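GH3 beta-N-acetylglucosaminidase (Paenibacillaceae, PDB 6K5J) hydrolyses terminal beta-linked N-acetylglucosamine residues from the non-reducing ends of its substrates, as a family 3 glycoside hydrolase. Local coordinates at residues S445-I459 against D476-D489. Numbering follows the deposited sequence.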
ATOM      1  N   SER A 445      32.607  10.388  -9.067  1.00 33.08           N
ATOM      2  CA  SER A 445      32.154  10.860 -10.370  1.00 32.34           C
ATOM      3  C   SER A 445      33.272  11.539 -11.149  1.00 35.41           C
ATOM      4  O   SER A 445      33.178  11.649 -12.376  1.00 34.10           O
ATOM      5  CB  SER A 445      30.971  11.818 -10.217  1.00 34.95           C
ATOM      6  OG  SER A 445      31.366  13.050  -9.638  1.00 38.19           O
ATOM      7  N   GLY A 446      34.321  12.002 -10.464  1.00 35.54           N
ATOM      8  CA  GLY A 446      35.498  12.478 -11.169  1.00 36.41           C
ATOM      9  C   GLY A 446      36.339  11.361 -11.748  1.00 38.62           C
ATOM     10  O   GLY A 446      37.130  11.599 -12.666  1.00 42.08           O
ATOM     11  N   GLN A 447      36.178  10.144 -11.239  1.00 37.13           N
ATOM     12  CA  GLN A 447      36.923   9.001 -11.741  1.00 39.10           C
ATOM     13  C   GLN A 447      36.102   8.095 -12.645  1.00 36.69           C
ATOM     14  O   GLN A 447      36.687   7.350 -13.438  1.00 33.28           O
ATOM     15  CB  GLN A 447      37.480   8.182 -10.570  1.00 38.43           C
ATOM     16  CG  GLN A 447      38.092   9.045  -9.468  1.00 47.03           C
ATOM     17  CD  GLN A 447      38.339   8.270  -8.187  1.00 50.09           C
ATOM     18  OE1 GLN A 447      38.396   7.038  -8.190  1.00 53.69           O
ATOM     19  NE2 GLN A 447      38.490   8.991  -7.079  1.00 55.73           N
ATOM     20  N   ILE A 448      34.774   8.139 -12.549  1.00 35.13           N
ATOM     21  CA  ILE A 448      33.885   7.335 -13.387  1.00 30.86           C
ATOM     22  C   ILE A 448      32.870   8.289 -14.010  1.00 31.91           C
ATOM     23  O   ILE A 448      32.024   8.847 -13.301  1.00 31.63           O
ATOM     24  CB  ILE A 448      33.183   6.224 -12.593  1.00 31.38           C
ATOM     25  CG1 ILE A 448      34.219   5.290 -11.949  1.00 34.05           C
ATOM     26  CG2 ILE A 448      32.248   5.431 -13.499  1.00 27.79           C
ATOM     27  CD1 ILE A 448      33.632   4.238 -11.008  1.00 31.71           C
ATOM     28  N   SER A 449      32.943   8.472 -15.329  1.00 30.58           N
ATOM     29  CA  SER A 449      32.123   9.505 -15.960  1.00 38.44           C
ATOM     30  C   SER A 449      30.689   9.043 -16.242  1.00 33.32           C
ATOM     31  O   SER A 449      29.771   9.877 -16.258  1.00 30.09           O
ATOM     32  CB  SER A 449      32.798   9.992 -17.246  1.00 38.94           C
ATOM     33  OG  SER A 449      32.299   9.320 -18.383  1.00 45.45           O
ATOM     34  N   GLN A 450      30.474   7.743 -16.462  1.00 28.87           N
ATOM     35  CA  GLN A 450      29.131   7.182 -16.598  1.00 30.25           C
ATOM     36  C   GLN A 450      28.512   7.011 -15.218  1.00 26.07           C
ATOM     37  O   GLN A 450      28.883   6.090 -14.478  1.00 24.66           O
ATOM     38  CB  GLN A 450      29.164   5.831 -17.303  1.00 31.28           C
ATOM     39  CG  GLN A 450      29.341   5.878 -18.791  1.00 34.56           C
ATOM     40  CD  GLN A 450      29.037   4.541 -19.425  1.00 33.54           C
ATOM     41  OE1 GLN A 450      28.252   4.451 -20.370  1.00 32.05           O
ATOM     42  NE2 GLN A 450      29.655   3.485 -18.901  1.00 27.72           N
ATOM     43  N   VAL A 451      27.530   7.850 -14.889  1.00 25.68           N
ATOM     44  CA  VAL A 451      26.875   7.839 -13.585  1.00 22.03           C
ATOM     45  C   VAL A 451      25.377   7.637 -13.779  1.00 23.25           C
ATOM     46  O   VAL A 451      24.745   8.354 -14.563  1.00 24.01           O
ATOM     47  CB  VAL A 451      27.142   9.136 -12.802  1.00 23.90           C
ATOM     48  CG1 VAL A 451      26.455   9.067 -11.436  1.00 22.90           C
ATOM     49  CG2 VAL A 451      28.654   9.364 -12.632  1.00 26.22           C
ATOM     50  N   VAL A 452      24.816   6.656 -13.074  1.00 23.04           N
ATOM     51  CA  VAL A 452      23.371   6.484 -12.958  1.00 21.76           C
ATOM     52  C   VAL A 452      23.002   6.698 -11.500  1.00 22.26           C
ATOM     53  O   VAL A 452      23.387   5.898 -10.636  1.00 22.03           O
ATOM     54  CB  VAL A 452      22.893   5.096 -13.414  1.00 21.60           C
ATOM     55  CG1 VAL A 452      21.354   5.028 -13.328  1.00 19.35           C
ATOM     56  CG2 VAL A 452      23.380   4.757 -14.817  1.00 22.13           C
ATOM     57  N   VAL A 453      22.232   7.740 -11.221  1.00 18.28           N
ATOM     58  CA  VAL A 453      21.665   7.913  -9.891  1.00 20.37           C
ATOM     59  C   VAL A 453      20.259   7.343  -9.900  1.00 19.98           C
ATOM     60  O   VAL A 453      19.415   7.762 -10.704  1.00 19.07           O
ATOM     61  CB  VAL A 453      21.642   9.383  -9.454  1.00 22.10           C
ATOM     62  CG1 VAL A 453      20.985   9.487  -8.069  1.00 20.72           C
ATOM     63  CG2 VAL A 453      23.041   9.943  -9.432  1.00 20.83           C
ATOM     64  N   VAL A 454      20.014   6.384  -9.018  1.00 19.84           N
ATOM     65  CA  VAL A 454      18.656   5.963  -8.707  1.00 19.28           C
ATOM     66  C   VAL A 454      18.145   6.921  -7.635  1.00 21.74           C
ATOM     67  O   VAL A 454      18.677   6.963  -6.523  1.00 20.43           O
ATOM     68  CB  VAL A 454      18.611   4.504  -8.244  1.00 21.20           C
ATOM     69  CG1 VAL A 454      17.194   4.118  -7.875  1.00 21.16           C
ATOM     70  CG2 VAL A 454      19.120   3.581  -9.345  1.00 19.50           C
ATOM     71  N   SER A 455      17.149   7.737  -7.980  1.00 19.12           N
ATOM     72  CA  SER A 455      16.585   8.649  -6.998  1.00 22.13           C
ATOM     73  C   SER A 455      15.426   7.978  -6.259  1.00 21.92           C
ATOM     74  O   SER A 455      14.825   7.010  -6.727  1.00 22.04           O
ATOM     75  CB  SER A 455      16.130   9.964  -7.650  1.00 20.41           C
ATOM     76  OG  SER A 455      14.980   9.805  -8.468  1.00 22.28           O
ATOM     77  N   TYR A 456      15.140   8.494  -5.068  1.00 20.43           N
ATOM     78  CA  TYR A 456      14.109   7.913  -4.212  1.00 22.22           C
ATOM     79  C   TYR A 456      13.450   9.075  -3.473  1.00 21.29           C
ATOM     80  O   TYR A 456      13.974   9.551  -2.462  1.00 21.10           O
ATOM     81  CB  TYR A 456      14.712   6.881  -3.263  1.00 21.23           C
ATOM     82  CG  TYR A 456      13.715   6.093  -2.435  1.00 22.36           C
ATOM     83  CD1 TYR A 456      13.027   6.688  -1.387  1.00 24.33           C
ATOM     84  CD2 TYR A 456      13.482   4.745  -2.687  1.00 27.66           C
ATOM     85  CE1 TYR A 456      12.116   5.967  -0.623  1.00 27.55           C
ATOM     86  CE2 TYR A 456      12.582   4.016  -1.918  1.00 27.76           C
ATOM     87  CZ  TYR A 456      11.908   4.630  -0.893  1.00 25.99           C
ATOM     88  OH  TYR A 456      11.017   3.907  -0.132  1.00 29.23           O
ATOM     89  N   ASN A 457      12.328   9.548  -4.012  1.00 21.19           N
ATOM     90  CA  ASN A 457      11.628  10.726  -3.498  1.00 21.53           C
ATOM     91  C   ASN A 457      12.594  11.888  -3.256  1.00 23.08           C
ATOM     92  O   ASN A 457      12.551  12.563  -2.227  1.00 23.11           O
ATOM     93  CB  ASN A 457      10.839  10.380  -2.231  1.00 23.92           C
ATOM     94  CG  ASN A 457       9.559   9.622  -2.543  1.00 23.66           C
ATOM     95  OD1 ASN A 457       9.231   9.393  -3.710  1.00 22.19           O
ATOM     96  ND2 ASN A 457       8.837   9.223  -1.507  1.00 24.92           N
ATOM     97  N   ALA A 458      13.461  12.131  -4.247  1.00 21.73           N
ATOM     98  CA  ALA A 458      14.325  13.311  -4.230  1.00 21.12           C
ATOM     99  C   ALA A 458      13.524  14.603  -4.096  1.00 25.96           C
ATOM    100  O   ALA A 458      14.035  15.603  -3.570  1.00 25.37           O
ATOM    101  CB  ALA A 458      15.172  13.348  -5.507  1.00 19.74           C
ATOM    102  N   ILE A 459      12.278  14.611  -4.577  1.00 24.15           N
ATOM    103  CA  ILE A 459      11.406  15.771  -4.422  1.00 23.73           C
ATOM    104  C   ILE A 459      11.140  16.103  -2.953  1.00 27.31           C
ATOM    105  O   ILE A 459      10.835  17.254  -2.624  1.00 30.00           O
ATOM    106  CB  ILE A 459      10.085  15.538  -5.189  1.00 24.63           C
ATOM    107  CG1 ILE A 459       9.202  16.787  -5.114  1.00 29.50           C
ATOM    108  CG2 ILE A 459       9.340  14.314  -4.624  1.00 25.27           C
ATOM    109  CD1 ILE A 459       8.461  17.110  -6.356  1.00 25.92           C
ATOM    110  N   ASP A 476      32.089  16.816 -17.211  1.00 40.72           N
ATOM    111  CA  ASP A 476      32.808  15.570 -17.433  1.00 40.76           C
ATOM    112  C   ASP A 476      31.982  14.337 -17.079  1.00 42.80           C
ATOM    113  O   ASP A 476      32.509  13.219 -17.128  1.00 39.84           O
ATOM    114  CB  ASP A 476      34.105  15.571 -16.611  1.00 48.68           C
ATOM    115  CG  ASP A 476      33.887  16.041 -15.171  1.00 53.64           C
ATOM    116  OD1 ASP A 476      33.261  17.109 -14.978  1.00 52.12           O
ATOM    117  OD2 ASP A 476      34.337  15.344 -14.231  1.00 54.39           O
ATOM    118  N   VAL A 477      30.716  14.513 -16.711  1.00 38.80           N
ATOM    119  CA  VAL A 477      29.860  13.432 -16.240  1.00 33.24           C
ATOM    120  C   VAL A 477      28.723  13.250 -17.239  1.00 34.00           C
ATOM    121  O   VAL A 477      28.121  14.232 -17.689  1.00 30.59           O
ATOM    122  CB  VAL A 477      29.311  13.720 -14.827  1.00 34.14           C
ATOM    123  CG1 VAL A 477      28.227  12.703 -14.436  1.00 32.26           C
ATOM    124  CG2 VAL A 477      30.435  13.726 -13.804  1.00 36.39           C
ATOM    125  N   GLN A 478      28.445  11.999 -17.600  1.00 30.53           N
ATOM    126  CA  GLN A 478      27.243  11.644 -18.350  1.00 29.74           C
ATOM    127  C   GLN A 478      26.278  11.025 -17.344  1.00 30.11           C
ATOM    128  O   GLN A 478      26.437   9.866 -16.946  1.00 28.00           O
ATOM    129  CB  GLN A 478      27.557  10.695 -19.502  1.00 34.34           C
ATOM    130  CG  GLN A 478      28.346  11.336 -20.644  1.00 41.61           C
ATOM    131  CD  GLN A 478      29.833  11.426 -20.347  1.00 48.03           C
ATOM    132  OE1 GLN A 478      30.474  10.422 -20.014  1.00 50.68           O
ATOM    133  NE2 GLN A 478      30.393  12.632 -20.461  1.00 50.87           N
ATOM    134  N   LEU A 479      25.302  11.818 -16.908  1.00 27.71           N
ATOM    135  CA  LEU A 479      24.414  11.464 -15.805  1.00 25.53           C
ATOM    136  C   LEU A 479      23.064  11.006 -16.343  1.00 25.30           C
ATOM    137  O   LEU A 479      22.454  11.698 -17.164  1.00 26.24           O
ATOM    138  CB  LEU A 479      24.213  12.658 -14.875  1.00 26.10           C
ATOM    139  CG  LEU A 479      23.139  12.488 -13.791  1.00 22.37           C
ATOM    140  CD1 LEU A 479      23.605  11.471 -12.768  1.00 21.64           C
ATOM    141  CD2 LEU A 479      22.840  13.834 -13.125  1.00 23.52           C
ATOM    142  N   ILE A 480      22.606   9.842 -15.882  1.00 22.82           N
ATOM    143  CA  ILE A 480      21.228   9.391 -16.052  1.00 23.40           C
ATOM    144  C   ILE A 480      20.596   9.312 -14.667  1.00 22.55           C
ATOM    145  O   ILE A 480      21.211   8.796 -13.730  1.00 22.69           O
ATOM    146  CB  ILE A 480      21.153   8.012 -16.745  1.00 26.35           C
ATOM    147  CG1 ILE A 480      21.677   8.080 -18.180  1.00 26.79           C
ATOM    148  CG2 ILE A 480      19.719   7.449 -16.725  1.00 21.94           C
ATOM    149  CD1 ILE A 480      21.910   6.688 -18.796  1.00 28.02           C
ATOM    150  N   VAL A 481      19.366   9.795 -14.532  1.00 22.34           N
ATOM    151  CA  VAL A 481      18.609   9.654 -13.292  1.00 20.16           C
ATOM    152  C   VAL A 481      17.423   8.731 -13.558  1.00 20.04           C
ATOM    153  O   VAL A 481      16.723   8.877 -14.566  1.00 20.88           O
ATOM    154  CB  VAL A 481      18.157  11.021 -12.749  1.00 22.38           C
ATOM    155  CG1 VAL A 481      17.392  10.858 -11.423  1.00 23.68           C
ATOM    156  CG2 VAL A 481      19.363  11.922 -12.546  1.00 22.24           C
ATOM    157  N   ALA A 482      17.217   7.766 -12.668  1.00 19.08           N
ATOM    158  CA  ALA A 482      16.076   6.863 -12.725  1.00 19.52           C
ATOM    159  C   ALA A 482      15.406   6.885 -11.361  1.00 20.59           C
ATOM    160  O   ALA A 482      16.024   6.508 -10.362  1.00 20.53           O
ATOM    161  CB  ALA A 482      16.512   5.443 -13.098  1.00 18.62           C
ATOM    162  N   SER A 483      14.161   7.348 -11.311  1.00 20.11           N
ATOM    163  CA  SER A 483      13.453   7.435 -10.044  1.00 17.95           C
ATOM    164  C   SER A 483      12.877   6.071  -9.696  1.00 20.51           C
ATOM    165  O   SER A 483      12.247   5.419 -10.539  1.00 20.89           O
ATOM    166  CB  SER A 483      12.346   8.494 -10.101  1.00 19.15           C
ATOM    167  OG  SER A 483      11.524   8.331 -11.247  1.00 18.86           O
ATOM    168  N   ALA A 484      13.110   5.639  -8.457  1.00 18.88           N
ATOM    169  CA  ALA A 484      12.628   4.356  -7.960  1.00 20.69           C
ATOM    170  C   ALA A 484      11.560   4.519  -6.887  1.00 19.76           C
ATOM    171  O   ALA A 484      11.217   3.546  -6.202  1.00 18.53           O
ATOM    172  CB  ALA A 484      13.793   3.520  -7.420  1.00 17.78           C
ATOM    173  N   ARG A 485      11.047   5.732  -6.700  1.00 19.20           N
ATOM    174  CA  ARG A 485       9.762   5.866  -6.035  1.00 19.11           C
ATOM    175  C   ARG A 485       8.923   6.886  -6.806  1.00 17.37           C
ATOM    176  O   ARG A 485       8.595   6.626  -7.968  1.00 18.53           O
ATOM    177  CB  ARG A 485       9.926   6.208  -4.548  1.00 20.97           C
ATOM    178  CG  ARG A 485       8.615   5.948  -3.797  1.00 20.69           C
ATOM    179  CD  ARG A 485       8.777   5.635  -2.313  1.00 23.27           C
ATOM    180  NE  ARG A 485       7.448   5.439  -1.732  1.00 21.75           N
ATOM    181  CZ  ARG A 485       7.147   4.567  -0.769  1.00 28.23           C
ATOM    182  NH1 ARG A 485       8.085   3.792  -0.235  1.00 26.25           N
ATOM    183  NH2 ARG A 485       5.895   4.473  -0.337  1.00 24.45           N
ATOM    184  N   ASN A 486       8.550   8.022  -6.213  1.00 18.57           N
ATOM    185  CA  ASN A 486       7.654   8.927  -6.934  1.00 18.82           C
ATOM    186  C   ASN A 486       8.343   9.451  -8.192  1.00 20.05           C
ATOM    187  O   ASN A 486       9.513   9.850  -8.140  1.00 22.86           O
ATOM    188  CB  ASN A 486       7.215  10.110  -6.063  1.00 21.53           C
ATOM    189  CG  ASN A 486       6.233   9.704  -4.969  1.00 23.34           C
ATOM    190  OD1 ASN A 486       5.848   8.541  -4.860  1.00 22.03           O
ATOM    191  ND2 ASN A 486       5.836  10.667  -4.147  1.00 22.61           N
ATOM    192  N   PRO A 487       7.646   9.486  -9.336  1.00 18.01           N
ATOM    193  CA  PRO A 487       8.265  10.003 -10.563  1.00 17.05           C
ATOM    194  C   PRO A 487       8.376  11.513 -10.580  1.00 21.09           C
ATOM    195  O   PRO A 487       9.030  12.056 -11.480  1.00 21.88           O
ATOM    196  CB  PRO A 487       7.316   9.511 -11.663  1.00 18.61           C
ATOM    197  CG  PRO A 487       5.957   9.530 -10.988  1.00 18.64           C
ATOM    198  CD  PRO A 487       6.248   9.067  -9.555  1.00 20.17           C
ATOM    199  N   PHE A 488       7.788  12.198  -9.601  1.00 18.08           N
ATOM    200  CA  PHE A 488       7.763  13.655  -9.564  1.00 21.05           C
ATOM    201  C   PHE A 488       9.102  14.259  -9.154  1.00 23.39           C
ATOM    202  O   PHE A 488       9.232  15.490  -9.136  1.00 22.14           O
ATOM    203  CB  PHE A 488       6.627  14.096  -8.633  1.00 21.66           C
ATOM    204  CG  PHE A 488       5.361  13.285  -8.832  1.00 20.56           C
ATOM    205  CD1 PHE A 488       4.730  13.263 -10.070  1.00 20.13           C
ATOM    206  CD2 PHE A 488       4.840  12.510  -7.807  1.00 20.84           C
ATOM    207  CE1 PHE A 488       3.571  12.498 -10.277  1.00 21.53           C
ATOM    208  CE2 PHE A 488       3.683  11.742  -8.002  1.00 20.86           C
ATOM    209  CZ  PHE A 488       3.057  11.732  -9.233  1.00 18.16           C
ATOM    210  N   ASP A 489      10.097  13.417  -8.848  1.00 20.56           N
ATOM    211  CA  ASP A 489      11.455  13.894  -8.607  1.00 22.16           C
ATOM    212  C   ASP A 489      11.937  14.818  -9.717  1.00 21.14           C
ATOM    213  O   ASP A 489      12.689  15.766  -9.460  1.00 21.56           O
ATOM    214  CB  ASP A 489      12.418  12.707  -8.488  1.00 19.36           C
ATOM    215  CG  ASP A 489      12.313  11.993  -7.163  1.00 22.86           C
ATOM    216  OD1 ASP A 489      11.455  12.366  -6.343  1.00 23.74           O
ATOM    217  OD2 ASP A 489      13.095  11.041  -6.946  1.00 24.02           O
TER
HETATM  218  O   HOH W   1      34.368  12.321 -14.681  1.00 45.51           O
HETATM  219  O   HOH W   2      11.604   8.685  -6.678  1.00 19.75           O
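R485 lays its CB over one face of the Y456 ring, a CH-pi contact 4.2 Å from the ring centroid, while the phenol oxygen sits in plane at the edge of the guanidinium. The two planes are 66° apart, and with CG anti to the backbone N (chi1 -164°) and the chain extended to NE, R485 runs across the ring until NH1 lies 2.9 Å from Y456 OH, although that hydroxyl's place is less sure. The same guanidinium forms a salt bridge with D404 and bonds V403 O. Beside it, N457 OD1 accepts the backbone N-H of N486 at 2.9 Å, nearly along the C=O axis.

The D489 carboxylate gathers the other loop. OD2 offers its anti lone pair to S455 OG at 2.7 Å and takes a weak bond from A458 N; OD1 receives I459 N at 3.0 Å from above the carboxylate plane. One water donates to D489 OD2 and N486 O and accepts from N457 N and R485 N. Were D489 an alanine, S455 OG and the I459 amide would probably lose their acceptor, and the 457-459 turn its hold.

Behind these loops, strands 450-455 and 478-483 pair in parallel within a beta-alpha-beta unit completed by helix 462-472. Backbone N-H...O bonds alternate between them, such as V451 N to Q478 O and I480 N to V451 O. V453 CG2 meets L479 CD1 at 3.7 Å on the face toward that helix, and on the other V454 CG1 presses A484 CB. At the strand starts S449 OG donates to Q478 OE1 at 2.7 Å. Backbone bonds and apolar side chains join the strands, whereas at their C-terminal ends a buried carboxylate, collecting hydroxyl, amide and water donors, ties the loops together, its negative charge probably stabilised by them.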